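Local coordinates for protein ATP phosphoribosyltransferase (Methanobacterium thermoautotrophicum, PDB 2VD3) that probably catalyses the magnesium-dependent first step of histidine biosynthesis, condensing ATP with 5-phosphoribose 1-diphosphate, and is caught here in its histidine-inhibited form, at residues Glu84-Leu89 with Glu202-Ile207; Ala94-Ala99 with Thr120-Ile125; Asn128-Arg131 with Asp136-Val139; Glu147-Pro150 with Val154-Leu157. All coordinates share one frame; numbering follows the deposited sequence.

Contact 1 (Glu84-Leu89 with Glu202-Ile207); sequences EILEDL and ELRTGI
Arg-204, on helix 197-212, reaches across to Leu-86 and Glu-87 at a classic beta bulge in strand 84-88, where helix and sheet edge meet in the periplasmic-binding-protein-like fold of the enzyme. Across the contact the shortest bond is a salt bridge, Arg-204 NE to Glu-87 OE1 at 2.9 Å, which uses the anti lone pair of the oxygen and comes in 15° out of the guanidinium plane. The two flat groups are turned 56° against each other, and the carboxylate bonds NE through one oxygen, not as a side-by-side pair with two nitrogens. Arg-204 NH1 adds a weak, bent bond to Leu-86 O at 3.1 Å, and Leu-86 CD2 sits over one guanidinium face, 3.9 Å above its plane. With an alanine in this position, Glu-87 OE1 is likely to lose its charged mate across the contact, and the Leu-86 methyl the flat group it covers.

The bulge makes this grouping possible: Leu-86 and Glu-87 both face Leu-186 of strand 173-188, and both side chains set out toward the helix instead of alternating. On the other side, the arginine chain runs fully extended from CG to NE, spanning the gap. Second-shell charges then fix the ends, since Arg-204 NH2 is paired with Glu-201 and Glu-87 OE2 with Arg-208 NE. Further along, the chemistry turns apolar. Leu-22 of helix 16-25 touches both Leu-89 and Ile-207, whose own closest approach is Leu-89 CD2 to Ile-207 CG2 at 3.6 Å.

Contact 2 (Ala94-Ala99 with Thr120-Ile125); sequences ASLVLA and TEFPGI
Leu-96 points its forked end at Phe-122 and Ile-125, one methyl for each. Leu-96 CD1 meets the ring of Phe-122 at an oblique tilt, 3.7 Å from Phe-122 CD1 and 4.1 Å from Phe-122 CE1. Leu-96 CD2 goes to Ile-125 CG2 at 3.7 Å and also brushes Phe-122 CB at 4.0 Å. The fork lies this way because Leu-96 CG stands opposite its own backbone N (chi1 -176°), which carries the branch off the strand toward the start of the helix. A glycine at Leu-96 is likely to open a gap beneath both partners, leaving the Phe-122 ring less restrained.

The turn that presents Phe-122 is itself fixed: the backbone N of Phe-122 donates to Thr-120 OG1 at 2.8 Å, an ST turn, with Phe-122 at the N-cap position of the following helix. Glu-78 helps hold that helix start, its carboxylate accepting from the backbone N atoms of Gly-124 and Ile-125.

Strand 94-101 runs between strands 157-162 and 173-188, antiparallel to both, and Leu-96 also packs on Thr-159 and Leu-161. Helix 123-132 lies over this part of the sheet, while helix 73-79 covers Phe-122 and Ile-125 through Leu-75 and Val-77.

Contact 3 (Asn128-Arg131 with Asp136-Val139); sequences NYLR and DAEV
Leu-130 packs on Ala-137 and Val-139 within a beta-alpha-beta unit: strand 117-120, helix 123-132, then parallel strand 138-141, with the contact tying the helix to the strand that follows it. From CB the chain leaves the helix toward that strand. CG lies opposite the carbonyl carbon (chi1 -72°), and the second torsion, -174°, sends CD1 straight on, so that this single methyl makes the whole contact. It enters between two residues whose side chains point to the same side of the extended chain: Ala-137 offers CB at 3.8 Å from Leu-130 CD1, while Val-139 CG2 lies 3.7 Å from Leu-130 CD1. The valine and leucine side chains run past each other in opposite directions, overlapping at their ends rather than meeting head on.

Around them the apolar layer continues. Ile-118, on strand 117-120, touches both Leu-130 and Ala-137, and Ile-135 in the connecting loop packs against Leu-130 too. Backbone hydrogen bonds of Glu-138 with Ala-116 and Ile-118 keep the second strand in place beside the first.

Leu-130 CD1 also lies 3.6 Å from the backbone oxygen Ala-137 O.

Contact 4 (Glu147-Pro150 with Val154-Leu157); sequences EIAP and VADL
Ala-149 O is gripped by two backbone N-H groups in succession, those of Val-154 and Ala-155. The first is the shorter bond, Val-154 N to Ala-149 O at 2.9 Å, approaching close to the direction in which the carbonyl points (C=O...N 159°) and tilted 17° from the carbonyl plane. The second, from Ala-155 N to Ala-149 O at 3.3 Å, is weak but straighter, with an N-H...O angle of 159°. One oxygen thus closes the loop by drawing together residues five and six positions further on.

A CA-H...O contact lies beside it. Pro-150 has no N-H to give, but its CA-H points at Ala-155 O, with Pro-150 CA 3.2 Å from that oxygen, and the ring carbon Pro-150 CB rests 3.8 Å from the same atom. On the apolar side the two alanine methyls meet, Ala-149 CB to Ala-155 CB at 4.0 Å, and both also touch Ala-119 of strand 117-120.

The sequence from Glu-147 through this turn into strand 157-162 matches the signature of the ATP phosphoribosyltransferase family. The turn comes just before that strand, and Ala-155 already has an extended backbone. Beyond it, the CB of Asp-156 points away from the 147-150 segment, and its carboxylate is used outside the turn: OD2 accepts from the backbone N of Val-117, and OD1 is hydrogen-bonded to a methylpentanediol molecule, probably from the crystallisation liquor. A neighbouring subunit packs against the turn, its Phe-60 on Val-154 and its Leu-38 on Ile-148.

Overall arrangement
Contacts 2, 3 and 4 gather in one part of the chain, while contact 1 stands apart, its centre about 26 Å from that of contact 2. Contacts 2 and 3 share helix 123-132, seen from its first turn and from further along, and meet directly at Thr-120 CG2 and Val-139 CG1, 3.6 Å apart. Contact 4 joins contact 2 where Leu-157 CB lies 3.6 Å from Ala-99 O. Burial and chemistry differ: contact 2 is buried and purely apolar, contact 3 apolar but only partly buried, contact 4 buried yet held by backbone bonds, and contact 1, also partly buried, alone adds a salt bridge between side chains.

Contact 1 (Glu84-Leu89 with Glu202-Ile207)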
loop_
_atom_site.group_PDB
_atom_site.type_symbol
_atom_site.label_atom_id
_atom_site.label_comp_id
_atom_site.label_asym_id
_atom_site.label_seq_id
_atom_site.Cartn_x
_atom_site.Cartn_y
_atom_site.Cartn_z
ATOM N N GLU A 84 18.574 -31.726 1.883
ATOM C CA GLU A 84 17.961 -32.860 1.178
ATOM C C GLU A 84 16.680 -32.412 0.460
ATOM O O GLU A 84 15.798 -31.860 1.097
ATOM C CB GLU A 84 17.605 -33.987 2.162
ATOM C CG GLU A 84 18.726 -34.422 3.108
ATOM C CD GLU A 84 19.978 -34.873 2.373
ATOM O OE1 GLU A 84 21.075 -34.572 2.857
ATOM O OE2 GLU A 84 19.874 -35.504 1.302
ATOM N N ILE A 85 16.583 -32.646 -0.849
ATOM C CA ILE A 85 15.338 -32.389 -1.594
ATOM C C ILE A 85 14.413 -33.595 -1.430
ATOM O O ILE A 85 14.774 -34.702 -1.808
ATOM C CB ILE A 85 15.586 -32.095 -3.113
ATOM C CG1 ILE A 85 16.401 -30.812 -3.302
ATOM C CG2 ILE A 85 14.258 -31.986 -3.880
ATOM C CD1 ILE A 85 16.939 -30.625 -4.723
ATOM N N LEU A 86 13.225 -33.367 -0.871
ATOM C CA LEU A 86 12.258 -34.440 -0.605
ATOM C C LEU A 86 11.241 -34.685 -1.722
ATOM O O LEU A 86 10.957 -35.838 -2.055
ATOM C CB LEU A 86 11.524 -34.190 0.718
ATOM C CG LEU A 86 12.357 -34.288 2.014
ATOM C CD1 LEU A 86 11.446 -34.240 3.228
ATOM C CD2 LEU A 86 13.235 -35.556 2.033
ATOM N N GLU A 87 10.687 -33.606 -2.279
ATOM C CA GLU A 87 9.643 -33.682 -3.304
ATOM C C GLU A 87 9.711 -32.486 -4.222
ATOM O O GLU A 87 10.048 -31.383 -3.788
ATOM C CB GLU A 87 8.239 -33.675 -2.680
ATOM C CG GLU A 87 7.909 -34.811 -1.735
ATOM C CD GLU A 87 7.935 -36.166 -2.407
ATOM O OE1 GLU A 87 8.322 -37.136 -1.739
ATOM O OE2 GLU A 87 7.565 -36.269 -3.592
ATOM N N ASP A 88 9.381 -32.694 -5.489
ATOM C CA ASP A 88 9.091 -31.574 -6.361
ATOM C C ASP A 88 7.618 -31.246 -6.172
ATOM O O ASP A 88 6.783 -32.150 -6.117
ATOM C CB ASP A 88 9.403 -31.892 -7.816
ATOM C CG ASP A 88 9.034 -30.751 -8.743
ATOM O OD1 ASP A 88 7.826 -30.565 -8.987
ATOM O OD2 ASP A 88 9.939 -30.032 -9.219
ATOM N N LEU A 89 7.301 -29.955 -6.066
ATOM C CA LEU A 89 5.939 -29.533 -5.716
ATOM C C LEU A 89 5.061 -29.100 -6.889
ATOM O O LEU A 89 3.903 -28.722 -6.696
ATOM C CB LEU A 89 5.973 -28.473 -4.613
ATOM C CG LEU A 89 6.643 -28.961 -3.329
ATOM C CD1 LEU A 89 6.814 -27.828 -2.335
ATOM C CD2 LEU A 89 5.891 -30.134 -2.713
ATOM N N GLU A 202 5.158 -38.267 7.554
ATOM C CA GLU A 202 3.730 -38.019 7.696
ATOM C C GLU A 202 3.308 -36.779 6.887
ATOM O O GLU A 202 2.348 -36.831 6.114
ATOM C CB GLU A 202 3.337 -37.888 9.170
ATOM C CG GLU A 202 1.841 -37.709 9.380
ATOM C CD GLU A 202 1.453 -37.550 10.833
ATOM O OE1 GLU A 202 2.215 -38.009 11.716
ATOM O OE2 GLU A 202 0.371 -36.974 11.093
ATOM N N LEU A 203 4.035 -35.680 7.062
ATOM C CA LEU A 203 3.806 -34.476 6.281
ATOM C C LEU A 203 4.096 -34.724 4.796
ATOM O O LEU A 203 3.353 -34.250 3.921
ATOM C CB LEU A 203 4.637 -33.300 6.826
ATOM C CG LEU A 203 4.485 -31.930 6.147
ATOM C CD1 LEU A 203 3.029 -31.433 6.124
ATOM C CD2 LEU A 203 5.371 -30.902 6.817
ATOM N N ARG A 204 5.156 -35.484 4.523
ATOM C CA ARG A 204 5.540 -35.820 3.154
ATOM C C ARG A 204 4.451 -36.620 2.441
ATOM O O ARG A 204 4.155 -36.352 1.281
ATOM C CB ARG A 204 6.853 -36.594 3.152
ATOM C CG ARG A 204 7.567 -36.666 1.825
ATOM C CD ARG A 204 8.833 -37.479 2.003
ATOM N NE ARG A 204 9.590 -37.649 0.768
ATOM C CZ ARG A 204 10.728 -38.339 0.677
ATOM N NH1 ARG A 204 11.355 -38.434 -0.491
ATOM N NH2 ARG A 204 11.245 -38.936 1.749
ATOM N N THR A 205 3.855 -37.598 3.129
ATOM C CA THR A 205 2.739 -38.353 2.553
ATOM C C THR A 205 1.554 -37.427 2.258
ATOM O O THR A 205 0.935 -37.530 1.204
ATOM C CB THR A 205 2.286 -39.530 3.459
ATOM O OG1 THR A 205 3.429 -40.284 3.884
ATOM C CG2 THR A 205 1.332 -40.462 2.714
ATOM N N GLY A 206 1.262 -36.512 3.185
ATOM C CA GLY A 206 0.139 -35.578 3.046
ATOM C C GLY A 206 0.313 -34.696 1.831
ATOM O O GLY A 206 -0.575 -34.609 0.977
ATOM N N ILE A 207 1.476 -34.053 1.756
ATOM C CA ILE A 207 1.878 -33.222 0.620
ATOM C C ILE A 207 1.985 -34.023 -0.690
ATOM O O ILE A 207 1.438 -33.610 -1.725
ATOM C CB ILE A 207 3.202 -32.467 0.932
ATOM C CG1 ILE A 207 2.903 -31.203 1.748
ATOM C CG2 ILE A 207 3.977 -32.140 -0.347
ATOM C CD1 ILE A 207 4.111 -30.552 2.383
#

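Contact 2 (Ala94-Ala99 with Thr120-Ile125)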
loop_
_atom_site.group_PDB
_atom_site.type_symbol
_atom_site.label_atom_id
_atom_site.label_comp_id
_atom_site.label_asym_id
_atom_site.label_seq_id
_atom_site.Cartn_x
_atom_site.Cartn_y
_atom_site.Cartn_z
ATOM N N ALA A 94 9.798 -22.101 -13.762
ATOM C CA ALA A 94 10.398 -20.948 -14.406
ATOM C C ALA A 94 11.765 -21.336 -14.898
ATOM O O ALA A 94 12.419 -22.200 -14.316
ATOM C CB ALA A 94 10.497 -19.783 -13.435
ATOM N N SER A 95 12.171 -20.715 -15.998
ATOM C CA SER A 95 13.469 -20.971 -16.598
ATOM C C SER A 95 14.385 -19.783 -16.379
ATOM O O SER A 95 14.014 -18.646 -16.675
ATOM C CB SER A 95 13.322 -21.228 -18.102
ATOM O OG SER A 95 12.560 -22.398 -18.352
ATOM N N LEU A 96 15.577 -20.036 -15.849
ATOM C CA LEU A 96 16.609 -19.007 -15.880
ATOM C C LEU A 96 17.297 -19.104 -17.227
ATOM O O LEU A 96 18.064 -20.031 -17.467
ATOM C CB LEU A 96 17.626 -19.174 -14.746
ATOM C CG LEU A 96 18.656 -18.040 -14.707
ATOM C CD1 LEU A 96 18.009 -16.730 -14.241
ATOM C CD2 LEU A 96 19.841 -18.404 -13.849
ATOM N N VAL A 97 16.998 -18.156 -18.109
ATOM C CA VAL A 97 17.545 -18.160 -19.469
ATOM C C VAL A 97 18.655 -17.132 -19.645
ATOM O O VAL A 97 18.738 -16.162 -18.886
ATOM C CB VAL A 97 16.449 -17.936 -20.567
ATOM C CG1 VAL A 97 15.438 -19.069 -20.562
ATOM C CG2 VAL A 97 15.771 -16.566 -20.429
ATOM N N LEU A 98 19.513 -17.364 -20.636
ATOM C CA LEU A 98 20.482 -16.366 -21.069
ATOM C C LEU A 98 19.905 -15.693 -22.300
ATOM O O LEU A 98 19.533 -16.366 -23.258
ATOM C CB LEU A 98 21.828 -17.013 -21.398
ATOM C CG LEU A 98 23.033 -16.103 -21.661
ATOM C CD1 LEU A 98 23.452 -15.328 -20.416
ATOM C CD2 LEU A 98 24.196 -16.927 -22.176
ATOM N N ALA A 99 19.819 -14.366 -22.264
ATOM C CA ALA A 99 19.171 -13.604 -23.331
ATOM C C ALA A 99 20.047 -12.469 -23.848
ATOM O O ALA A 99 20.869 -11.921 -23.109
ATOM C CB ALA A 99 17.823 -13.071 -22.860
ATOM N N THR A 120 22.921 -10.260 -14.094
ATOM C CA THR A 120 22.175 -11.359 -13.527
ATOM C C THR A 120 21.711 -11.044 -12.110
ATOM O O THR A 120 22.223 -10.135 -11.461
ATOM C CB THR A 120 23.019 -12.657 -13.526
ATOM O OG1 THR A 120 22.193 -13.779 -13.182
ATOM C CG2 THR A 120 24.182 -12.555 -12.543
ATOM N N GLU A 121 20.714 -11.787 -11.647
ATOM C CA GLU A 121 20.387 -11.785 -10.232
ATOM C C GLU A 121 20.943 -13.053 -9.610
ATOM O O GLU A 121 20.895 -13.221 -8.395
ATOM C CB GLU A 121 18.884 -11.665 -10.013
ATOM C CG GLU A 121 18.316 -10.364 -10.538
ATOM C CD GLU A 121 16.875 -10.169 -10.149
ATOM O OE1 GLU A 121 16.043 -10.015 -11.063
ATOM O OE2 GLU A 121 16.572 -10.183 -8.937
ATOM N N PHE A 122 21.505 -13.920 -10.459
ATOM C CA PHE A 122 22.009 -15.232 -10.041
ATOM C C PHE A 122 23.472 -15.443 -10.439
ATOM O O PHE A 122 23.763 -16.293 -11.280
ATOM C CB PHE A 122 21.125 -16.350 -10.615
ATOM C CG PHE A 122 19.701 -16.288 -10.147
ATOM C CD1 PHE A 122 18.765 -15.506 -10.825
ATOM C CD2 PHE A 122 19.301 -16.995 -9.020
ATOM C CE1 PHE A 122 17.454 -15.426 -10.383
ATOM C CE2 PHE A 122 17.991 -16.934 -8.572
ATOM C CZ PHE A 122 17.063 -16.142 -9.251
ATOM N N PRO A 123 24.397 -14.688 -9.809
ATOM C CA PRO A 123 25.811 -14.770 -10.175
ATOM C C PRO A 123 26.417 -16.153 -9.954
ATOM O O PRO A 123 27.258 -16.573 -10.741
ATOM C CB PRO A 123 26.473 -13.731 -9.264
ATOM C CG PRO A 123 25.524 -13.565 -8.126
ATOM C CD PRO A 123 24.172 -13.721 -8.715
ATOM N N GLY A 124 25.983 -16.857 -8.913
ATOM C CA GLY A 124 26.486 -18.204 -8.635
ATOM C C GLY A 124 26.200 -19.181 -9.761
ATOM O O GLY A 124 27.112 -19.785 -10.327
ATOM N N ILE A 125 24.921 -19.326 -10.081
ATOM C CA ILE A 125 24.479 -20.163 -11.194
ATOM C C ILE A 125 25.121 -19.691 -12.498
ATOM O O ILE A 125 25.545 -20.512 -13.307
ATOM C CB ILE A 125 22.925 -20.166 -11.315
ATOM C CG1 ILE A 125 22.300 -20.905 -10.123
ATOM C CG2 ILE A 125 22.463 -20.763 -12.653
ATOM C CD1 ILE A 125 20.811 -20.597 -9.875
#

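Contact 3 (Asn128-Arg131 with Asp136-Val139)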
loop_
_atom_site.group_PDB
_atom_site.type_symbol
_atom_site.label_atom_id
_atom_site.label_comp_id
_atom_site.label_asym_id
_atom_site.label_seq_id
_atom_site.Cartn_x
_atom_site.Cartn_y
_atom_site.Cartn_z
ATOM N N ASN A 128 28.890 -20.385 -12.683
ATOM C CA ASN A 128 28.964 -21.835 -12.842
ATOM C C ASN A 128 28.624 -22.331 -14.248
ATOM O O ASN A 128 29.283 -23.236 -14.758
ATOM C CB ASN A 128 28.059 -22.518 -11.819
ATOM C CG ASN A 128 28.475 -23.938 -11.539
ATOM O OD1 ASN A 128 29.500 -24.181 -10.901
ATOM N ND2 ASN A 128 27.682 -24.890 -12.008
ATOM N N TYR A 129 27.591 -21.743 -14.854
ATOM C CA TYR A 129 27.204 -22.028 -16.242
ATOM C C TYR A 129 28.326 -21.647 -17.204
ATOM O O TYR A 129 28.640 -22.400 -18.134
ATOM C CB TYR A 129 25.921 -21.266 -16.595
ATOM C CG TYR A 129 25.630 -21.116 -18.081
ATOM C CD1 TYR A 129 24.871 -22.067 -18.767
ATOM C CD2 TYR A 129 26.097 -20.012 -18.795
ATOM C CE1 TYR A 129 24.597 -21.924 -20.132
ATOM C CE2 TYR A 129 25.832 -19.864 -20.149
ATOM C CZ TYR A 129 25.085 -20.823 -20.813
ATOM O OH TYR A 129 24.810 -20.665 -22.153
ATOM N N LEU A 130 28.915 -20.474 -16.974
ATOM C CA LEU A 130 30.026 -19.988 -17.771
ATOM C C LEU A 130 31.242 -20.875 -17.603
ATOM O O LEU A 130 31.944 -21.151 -18.575
ATOM C CB LEU A 130 30.383 -18.546 -17.401
ATOM C CG LEU A 130 29.418 -17.429 -17.816
ATOM C CD1 LEU A 130 30.039 -16.089 -17.478
ATOM C CD2 LEU A 130 29.034 -17.493 -19.302
ATOM N N ARG A 131 31.482 -21.314 -16.368
ATOM C CA ARG A 131 32.645 -22.140 -16.041
ATOM C C ARG A 131 32.503 -23.515 -16.665
ATOM O O ARG A 131 33.477 -24.065 -17.173
ATOM C CB ARG A 131 32.834 -22.264 -14.526
ATOM C CG ARG A 131 34.282 -22.373 -14.086
ATOM N N ASP A 136 34.634 -17.280 -21.209
ATOM C CA ASP A 136 35.181 -16.169 -20.448
ATOM C C ASP A 136 34.274 -14.974 -20.690
ATOM O O ASP A 136 34.268 -14.395 -21.773
ATOM C CB ASP A 136 36.622 -15.867 -20.872
ATOM C CG ASP A 136 37.260 -14.732 -20.068
ATOM O OD1 ASP A 136 36.552 -14.000 -19.341
ATOM O OD2 ASP A 136 38.495 -14.555 -20.181
ATOM N N ALA A 137 33.481 -14.641 -19.678
ATOM C CA ALA A 137 32.618 -13.473 -19.716
ATOM C C ALA A 137 32.502 -12.917 -18.306
ATOM O O ALA A 137 32.650 -13.657 -17.326
ATOM C CB ALA A 137 31.246 -13.829 -20.283
ATOM N N GLU A 138 32.260 -11.612 -18.205
ATOM C CA GLU A 138 32.115 -10.963 -16.908
ATOM C C GLU A 138 30.664 -11.013 -16.452
ATOM O O GLU A 138 29.735 -10.921 -17.265
ATOM C CB GLU A 138 32.615 -9.514 -16.941
ATOM C CG GLU A 138 33.918 -9.285 -17.719
ATOM C CD GLU A 138 35.048 -10.220 -17.305
ATOM O OE1 GLU A 138 35.335 -10.323 -16.090
ATOM O OE2 GLU A 138 35.653 -10.843 -18.207
ATOM N N VAL A 139 30.486 -11.149 -15.143
ATOM C CA VAL A 139 29.171 -11.284 -14.542
ATOM C C VAL A 139 28.926 -10.114 -13.604
ATOM O O VAL A 139 29.670 -9.915 -12.641
ATOM C CB VAL A 139 29.048 -12.629 -13.782
ATOM C CG1 VAL A 139 27.802 -12.670 -12.933
ATOM C CG2 VAL A 139 29.069 -13.795 -14.765
#

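Contact 4 (Glu147-Pro150 with Val154-Leu157)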
loop_
_atom_site.group_PDB
_atom_site.type_symbol
_atom_site.label_atom_id
_atom_site.label_comp_id
_atom_site.label_asym_id
_atom_site.label_seq_id
_atom_site.Cartn_x
_atom_site.Cartn_y
_atom_site.Cartn_z
ATOM N N GLU A 147 16.553 -6.765 -17.367
ATOM C CA GLU A 147 16.025 -6.472 -18.711
ATOM C C GLU A 147 16.394 -5.081 -19.226
ATOM O O GLU A 147 16.351 -4.829 -20.434
ATOM C CB GLU A 147 14.495 -6.612 -18.765
ATOM C CG GLU A 147 13.875 -7.637 -17.816
ATOM C CD GLU A 147 13.547 -7.046 -16.448
ATOM O OE1 GLU A 147 13.257 -5.831 -16.366
ATOM O OE2 GLU A 147 13.583 -7.802 -15.454
ATOM N N ILE A 148 16.736 -4.183 -18.309
ATOM C CA ILE A 148 17.071 -2.793 -18.647
ATOM C C ILE A 148 18.578 -2.608 -18.882
ATOM O O ILE A 148 18.997 -1.647 -19.527
ATOM C CB ILE A 148 16.527 -1.816 -17.555
ATOM C CG1 ILE A 148 15.001 -1.944 -17.447
ATOM C CG2 ILE A 148 16.884 -0.370 -17.861
ATOM C CD1 ILE A 148 14.408 -1.297 -16.222
ATOM N N ALA A 149 19.377 -3.554 -18.388
ATOM C CA ALA A 149 20.847 -3.453 -18.411
ATOM C C ALA A 149 21.515 -3.214 -19.785
ATOM O O ALA A 149 22.468 -2.437 -19.859
ATOM C CB ALA A 149 21.481 -4.641 -17.697
ATOM N N PRO A 150 21.046 -3.884 -20.863
ATOM C CA PRO A 150 21.563 -3.548 -22.199
ATOM C C PRO A 150 21.185 -2.137 -22.642
ATOM O O PRO A 150 22.010 -1.437 -23.224
ATOM C CB PRO A 150 20.890 -4.578 -23.113
ATOM C CG PRO A 150 20.438 -5.669 -22.201
ATOM C CD PRO A 150 20.070 -4.984 -20.934
ATOM N N VAL A 154 25.052 -1.251 -19.265
ATOM C CA VAL A 154 25.731 -1.977 -18.184
ATOM C C VAL A 154 26.174 -3.351 -18.642
ATOM O O VAL A 154 27.232 -3.832 -18.227
ATOM C CB VAL A 154 24.829 -2.136 -16.927
ATOM C CG1 VAL A 154 25.398 -3.176 -15.968
ATOM C CG2 VAL A 154 24.668 -0.810 -16.218
ATOM N N ALA A 155 25.366 -3.974 -19.498
ATOM C CA ALA A 155 25.611 -5.346 -19.942
ATOM C C ALA A 155 25.316 -5.561 -21.422
ATOM O O ALA A 155 24.491 -4.861 -22.009
ATOM C CB ALA A 155 24.786 -6.314 -19.107
ATOM N N ASP A 156 26.004 -6.537 -22.012
ATOM C CA ASP A 156 25.690 -7.030 -23.351
ATOM C C ASP A 156 24.578 -8.072 -23.268
ATOM O O ASP A 156 23.664 -8.078 -24.089
ATOM C CB ASP A 156 26.930 -7.648 -24.002
ATOM C CG ASP A 156 28.127 -6.716 -23.986
ATOM O OD1 ASP A 156 28.049 -5.623 -24.592
ATOM O OD2 ASP A 156 29.149 -7.081 -23.369
ATOM N N LEU A 157 24.663 -8.948 -22.269
ATOM C CA LEU A 157 23.690 -10.022 -22.070
ATOM C C LEU A 157 23.081 -10.004 -20.673
ATOM O O LEU A 157 23.618 -9.402 -19.740
ATOM C CB LEU A 157 24.336 -11.386 -22.306
ATOM C CG LEU A 157 25.085 -11.638 -23.611
ATOM C CD1 LEU A 157 26.058 -12.782 -23.434
ATOM C CD2 LEU A 157 24.106 -11.928 -24.724
#